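Side-chain contacts in nucleoporin NUP145N (Chaetomium thermophilum, PDB 5HB6), which probably serves as a structural and transport-factor docking component of the nuclear pore complex, this chain being its autoproteolytic S59 peptidase domain: residues G2-S7 and V58-R63; P8-I13 and I48-L53. The protein carries 1 engineered substitution. One frame throughout, in Å; residues are numbered along the deposited sequence. Where two conformers were deposited one is given.

Overall arrangement
The two contacts sit in the one autopeptidase domain, with centres about 14 Å apart. Strand 4-7 of interaction 1 is an outermost strand of the six-stranded antiparallel sheet and runs on through P8 into helix 10-14, used in interaction 2. Loop 48-53 leads into strand 58-61, so the order along the chain is 2-7, 8-13, 48-53, 58-63. The centre of interaction 1 lies about 8 Å from the centre of the chain, that of interaction 2 about 16 Å. They also meet directly: V58 N probably donates to L53 O, and M6 packs against I13, L50 and L53. The N-terminal strand and helix are thus pinned twice to one later run of chain.

Interaction 1 of 2, residues G2-S7 and V58-R63; sequences GAYWMS and VILEPR
Y4 and L60 are the nearest pair across strands 4-7 and 58-61, their CA atoms 8.2 Å apart. The strand axes approach to 9.7 Å and their directions differ by 129°, too far apart for backbone pairing between them; the contact is made by the Y4 side chain. With CG turned beside its own backbone N and anti to the carbonyl carbon (chi1 -82°), the ring reaches across to the backbone of 58-61. There Y4 OH accepts the amide of L60, with L60 N 2.9 Å from Y4 OH and the N-H pointing almost straight at the oxygen (175°). Y4 OH also lies 3.4 Å from I59 CA. Ring atom Y4 CE1 packs against L60 CB at 3.9 Å and lies 3.7 Å from V58 O, the ring coming in obliquely. With a phenylalanine here the ring packing might survive, but the amide of the buried L60 would probably be left without this acceptor. Neighbouring groups frame the bridge: the ring of F54 meets that of Y4 with the planes nearly parallel, and R31 of strand 28-31 joins the two segments by donating to both G2 O and L60 O. I59 is meanwhile paired through its backbone with T66 of strand 64-67. The tyrosine thus ties the outermost strand of the six-stranded antiparallel sheet to the separate 58-67 beta hairpin, a join between sheet and hairpin within the Nup98-type autopeptidase domain.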
loop_
_atom_site.group_PDB
_atom_site.type_symbol
_atom_site.label_atom_id
_atom_site.label_comp_id
_atom_site.label_asym_id
_atom_site.label_seq_id
_atom_site.Cartn_x
_atom_site.Cartn_y
_atom_site.Cartn_z
ATOM N N GLY A 2 -13.323 -6.954 -4.285
ATOM C CA GLY A 2 -12.301 -7.401 -5.196
ATOM C C GLY A 2 -11.380 -8.332 -4.467
ATOM O O GLY A 2 -11.291 -8.323 -3.240
ATOM N N ALA A 3 -10.693 -9.151 -5.240
ATOM C CA ALA A 3 -9.796 -10.152 -4.683
ATOM C C ALA A 3 -8.485 -9.516 -4.234
ATOM O O ALA A 3 -7.887 -8.710 -4.954
ATOM C CB ALA A 3 -9.497 -11.199 -5.746
ATOM N N TYR A 4 -8.032 -9.895 -3.040
ATOM C CA TYR A 4 -6.678 -9.597 -2.602
ATOM C C TYR A 4 -5.681 -10.515 -3.296
ATOM O O TYR A 4 -6.006 -11.637 -3.683
ATOM C CB TYR A 4 -6.541 -9.859 -1.115
ATOM C CG TYR A 4 -7.007 -8.819 -0.126
ATOM C CD1 TYR A 4 -6.127 -7.850 0.341
ATOM C CD2 TYR A 4 -8.301 -8.851 0.418
ATOM C CE1 TYR A 4 -6.509 -6.948 1.296
ATOM C CE2 TYR A 4 -8.687 -7.939 1.382
ATOM C CZ TYR A 4 -7.784 -7.003 1.823
ATOM O OH TYR A 4 -8.132 -6.074 2.770
ATOM N N TRP A 5 -4.442 -10.033 -3.415
ATOM C CA TRP A 5 -3.344 -10.848 -3.924
ATOM C C TRP A 5 -2.054 -10.346 -3.290
ATOM O O TRP A 5 -1.987 -9.228 -2.764
ATOM C CB TRP A 5 -3.273 -10.804 -5.456
ATOM C CG TRP A 5 -3.273 -9.408 -5.979
ATOM C CD1 TRP A 5 -4.371 -8.653 -6.332
ATOM C CD2 TRP A 5 -2.140 -8.573 -6.160
ATOM N NE1 TRP A 5 -3.967 -7.415 -6.736
ATOM C CE2 TRP A 5 -2.599 -7.344 -6.667
ATOM C CE3 TRP A 5 -0.770 -8.762 -5.995
ATOM C CZ2 TRP A 5 -1.740 -6.285 -6.969
ATOM C CZ3 TRP A 5 0.090 -7.718 -6.302
ATOM C CH2 TRP A 5 -0.395 -6.485 -6.775
ATOM N N MET A 6 -1.013 -11.163 -3.361
ATOM C CA MET A 6 0.331 -10.726 -2.992
ATOM C C MET A 6 1.336 -11.210 -4.029
ATOM O O MET A 6 1.120 -12.224 -4.695
ATOM C CB MET A 6 0.732 -11.186 -1.577
ATOM C CG MET A 6 0.968 -12.685 -1.413
ATOM S SD MET A 6 1.390 -13.267 0.243
ATOM C CE MET A 6 -0.233 -13.297 1.001
ATOM N N SER A 7 2.446 -10.492 -4.110
ATOM C CA SER A 7 3.545 -10.837 -5.005
ATOM C C SER A 7 4.852 -10.534 -4.287
ATOM O O SER A 7 4.993 -9.455 -3.720
ATOM C CB SER A 7 3.456 -9.988 -6.274
ATOM O OG SER A 7 4.470 -10.351 -7.187
ATOM N N VAL A 58 -2.798 -6.479 6.460
ATOM C CA VAL A 58 -2.920 -5.442 5.444
ATOM C C VAL A 58 -4.384 -5.375 5.044
ATOM O O VAL A 58 -4.944 -6.360 4.554
ATOM C CB VAL A 58 -2.010 -5.716 4.235
ATOM C CG1 VAL A 58 -2.167 -4.606 3.193
ATOM C CG2 VAL A 58 -0.553 -5.884 4.679
ATOM N N ILE A 59 -4.994 -4.207 5.231
ATOM C CA ILE A 59 -6.410 -4.011 4.925
ATOM C C ILE A 59 -6.488 -2.987 3.812
ATOM O O ILE A 59 -6.016 -1.851 3.977
ATOM C CB ILE A 59 -7.231 -3.542 6.137
ATOM C CG1 ILE A 59 -7.172 -4.578 7.253
ATOM C CG2 ILE A 59 -8.676 -3.374 5.747
ATOM C CD1 ILE A 59 -6.051 -4.387 8.185
ATOM N N LEU A 60 -7.109 -3.381 2.706
ATOM C CA LEU A 60 -7.302 -2.527 1.543
ATOM C C LEU A 60 -8.794 -2.402 1.285
ATOM O O LEU A 60 -9.452 -3.369 0.921
ATOM C CB LEU A 60 -6.579 -3.121 0.333
ATOM C CG LEU A 60 -5.060 -3.045 0.441
ATOM C CD1 LEU A 60 -4.377 -3.850 -0.634
ATOM C CD2 LEU A 60 -4.595 -1.608 0.329
ATOM N N GLU A 61 -9.317 -1.205 1.462
ATOM C CA GLU A 61 -10.667 -0.865 1.044
ATOM C C GLU A 61 -10.570 0.418 0.241
ATOM O O GLU A 61 -9.540 1.106 0.295
ATOM C CB GLU A 61 -11.606 -0.683 2.249
ATOM C CG GLU A 61 -11.744 -1.969 3.071
ATOM C CD GLU A 61 -12.634 -1.818 4.289
ATOM O OE1 GLU A 61 -12.871 -0.668 4.714
ATOM O OE2 GLU A 61 -13.084 -2.856 4.815
ATOM N N PRO A 62 -11.591 0.758 -0.548
ATOM C CA PRO A 62 -11.448 1.915 -1.435
ATOM C C PRO A 62 -10.957 3.139 -0.686
ATOM O O PRO A 62 -11.499 3.541 0.338
ATOM C CB PRO A 62 -12.853 2.095 -2.009
ATOM C CG PRO A 62 -13.392 0.709 -2.043
ATOM C CD PRO A 62 -12.911 0.116 -0.724
ATOM N N ARG A 63 -9.856 3.695 -1.183
ATOM C CA ARG A 63 -9.257 4.912 -0.661
ATOM C C ARG A 63 -8.666 4.737 0.728
ATOM O O ARG A 63 -8.439 5.716 1.437
ATOM C CB ARG A 63 -10.239 6.077 -0.704
ATOM C CG ARG A 63 -10.806 6.288 -2.119
ATOM C CD ARG A 63 -11.749 7.475 -2.205
ATOM N NE ARG A 63 -11.010 8.688 -1.840
ATOM C CZ ARG A 63 -11.541 9.762 -1.279
ATOM N NH1 ARG A 63 -12.836 9.821 -1.023
ATOM N NH2 ARG A 63 -10.781 10.774 -0.952
#

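Interaction 2 of 2, residues P8-I13 and I48-L53. With SO4 (sulfate ion), chain D.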
loop_
_atom_site.group_PDB
_atom_site.type_symbol
_atom_site.label_atom_id
_atom_site.label_comp_id
_atom_site.label_asym_id
_atom_site.label_seq_id
_atom_site.Cartn_x
_atom_site.Cartn_y
_atom_site.Cartn_z
ATOM N N PRO A 8 5.806 -11.454 -4.253
ATOM C CA PRO A 8 5.690 -12.876 -4.589
ATOM C C PRO A 8 4.512 -13.532 -3.877
ATOM O O PRO A 8 4.052 -13.026 -2.841
ATOM C CB PRO A 8 7.013 -13.466 -4.067
ATOM C CG PRO A 8 7.961 -12.327 -4.019
ATOM C CD PRO A 8 7.099 -11.146 -3.629
ATOM N N THR A 9 3.973 -14.581 -4.481
ATOM C CA THR A 9 2.811 -15.236 -3.915
ATOM C C THR A 9 3.175 -15.898 -2.596
ATOM O O THR A 9 4.345 -16.204 -2.323
ATOM C CB THR A 9 2.252 -16.292 -4.867
ATOM O OG1 THR A 9 3.217 -17.341 -5.035
ATOM C CG2 THR A 9 1.882 -15.685 -6.205
ATOM N N ALA A 10 2.142 -16.218 -1.806
ATOM C CA ALA A 10 2.372 -16.967 -0.578
ATOM C C ALA A 10 3.108 -18.273 -0.859
ATOM O O ALA A 10 4.036 -18.644 -0.122
ATOM C CB ALA A 10 1.042 -17.229 0.119
ATOM N N ASP A 11 2.751 -18.959 -1.950
ATOM C CA ASP A 11 3.445 -20.205 -2.301
ATOM C C ASP A 11 4.906 -19.960 -2.679
ATOM O O ASP A 11 5.787 -20.750 -2.304
ATOM C CB ASP A 11 2.705 -20.923 -3.434
ATOM C CG ASP A 11 1.446 -21.657 -2.959
ATOM O OD1 ASP A 11 1.295 -21.908 -1.738
ATOM O OD2 ASP A 11 0.613 -22.014 -3.819
ATOM N N ASP A 12 5.183 -18.871 -3.414
ATOM C CA ASP A 12 6.558 -18.498 -3.730
ATOM C C ASP A 12 7.350 -18.291 -2.446
ATOM O O ASP A 12 8.506 -18.702 -2.333
ATOM C CB ASP A 12 6.609 -17.148 -4.477
ATOM C CG ASP A 12 6.095 -17.172 -5.935
ATOM O OD1 ASP A 12 6.079 -18.254 -6.580
ATOM O OD2 ASP A 12 5.755 -16.024 -6.438
ATOM N N ILE A 13 6.753 -17.593 -1.480
ATOM C CA ILE A 13 7.467 -17.247 -0.255
ATOM C C ILE A 13 7.703 -18.493 0.592
ATOM O O ILE A 13 8.784 -18.680 1.172
ATOM C CB ILE A 13 6.685 -16.163 0.504
ATOM C CG1 ILE A 13 6.644 -14.873 -0.330
ATOM C CG2 ILE A 13 7.326 -15.892 1.860
ATOM C CD1 ILE A 13 5.566 -13.914 0.110
ATOM N N ILE A 48 5.461 -14.064 9.800
ATOM C CA ILE A 48 4.143 -13.558 9.440
ATOM C C ILE A 48 3.327 -14.715 8.878
ATOM O O ILE A 48 3.843 -15.529 8.103
ATOM C CB ILE A 48 4.282 -12.413 8.420
ATOM C CG1 ILE A 48 4.866 -11.188 9.129
ATOM C CG2 ILE A 48 2.945 -12.085 7.782
ATOM C CD1 ILE A 48 5.320 -10.087 8.212
ATOM N N ASN A 49 2.058 -14.792 9.283
ATOM C CA ASN A 49 1.148 -15.842 8.829
ATOM C C ASN A 49 0.554 -15.434 7.490
ATOM O O ASN A 49 -0.381 -14.628 7.424
ATOM C CB ASN A 49 0.048 -16.060 9.860
ATOM C CG ASN A 49 -0.919 -17.179 9.474
ATOM O OD1 ASN A 49 -0.803 -17.787 8.409
ATOM N ND2 ASN A 49 -1.878 -17.457 10.357
ATOM N N LEU A 50 1.095 -15.998 6.414
ATOM C CA LEU A 50 0.670 -15.613 5.078
ATOM C C LEU A 50 -0.754 -16.041 4.776
ATOM O O LEU A 50 -1.352 -15.524 3.830
ATOM C CB LEU A 50 1.617 -16.199 4.037
ATOM C CG LEU A 50 3.072 -15.766 4.128
ATOM C CD1 LEU A 50 3.908 -16.680 3.255
ATOM C CD2 LEU A 50 3.197 -14.335 3.674
ATOM N N ASP A 51 -1.311 -16.970 5.553
ATOM C CA ASP A 51 -2.695 -17.379 5.386
ATOM C C ASP A 51 -3.662 -16.483 6.139
ATOM O O ASP A 51 -4.878 -16.659 6.015
ATOM C CB ASP A 51 -2.880 -18.826 5.847
ATOM C CG ASP A 51 -2.517 -19.833 4.769
ATOM O OD1 ASP A 51 -2.753 -19.542 3.568
ATOM O OD2 ASP A 51 -1.989 -20.906 5.117
ATOM N N ASP A 52 -3.164 -15.532 6.919
ATOM C CA ASP A 52 -4.020 -14.615 7.648
ATOM C C ASP A 52 -3.394 -13.238 7.576
ATOM O O ASP A 52 -3.139 -12.574 8.582
ATOM C CB ASP A 52 -4.240 -15.067 9.086
ATOM C CG ASP A 52 -5.371 -14.320 9.751
ATOM O OD1 ASP A 52 -6.247 -13.813 9.013
ATOM O OD2 ASP A 52 -5.387 -14.238 11.001
ATOM N N LEU A 53 -3.141 -12.806 6.345
ATOM C CA LEU A 53 -2.573 -11.504 6.044
ATOM C C LEU A 53 -3.624 -10.562 5.480
ATOM O O LEU A 53 -3.834 -9.460 6.013
ATOM C CB LEU A 53 -1.434 -11.682 5.035
ATOM C CG LEU A 53 -0.463 -10.523 4.834
ATOM C CD1 LEU A 53 0.911 -11.055 4.409
ATOM C CD2 LEU A 53 -1.003 -9.568 3.802
HETATM S S SO4 D . 2.664 -19.450 6.484
HETATM O O1 SO4 D . 3.117 -18.087 6.779
HETATM O O2 SO4 D . 3.648 -20.097 5.618
HETATM O O3 SO4 D . 1.341 -19.387 5.861
HETATM O O4 SO4 D . 2.548 -20.204 7.727
#
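L50 packs on A10 and I13, joining a capped helix start to a loop with an Asx turn. T9 and D12 form the capping box of helix 10-14, while on the other segment the amide of D51 bonds to the side chain of N49, D51 N lying 3.0 Å from N49 OD1. The buried L50 side chain lies against A10 and I13. L50 CB is 4.1 Å from the methyl A10 CB. CG stands beside its own backbone N and anti to the carbonyl carbon (chi1 -61°), which carries the branch toward the helix; on the way L50 CG passes 3.5 Å from O1 of the sulfate. The tip settles on the helix: L50 CD1 touches the branch methyl I13 CG2 at 3.8 Å, and the same CD1 lies 3.9 Å from A10 O. The two branched chains meet slantwise, with I13 also resting on F27 and L45. In the capping box the two bonds run both ways: T9 N gives to D12 OD2 (3.0 Å) from above the carboxylate plane, 42° out of it, and D12 N returns a bond to T9 OG1 (3.0 Å). The sulfate, probably picked up from the crystallisation liquor, is gripped also by R14 NH2 and R21 NH2, and R14 makes a salt bridge to D51, so one arginine serves both anions. The loop adds a backbone amide to the grip: L50 N stands 2.9 Å from sulfate O1, its N-H nearly in line at 178°.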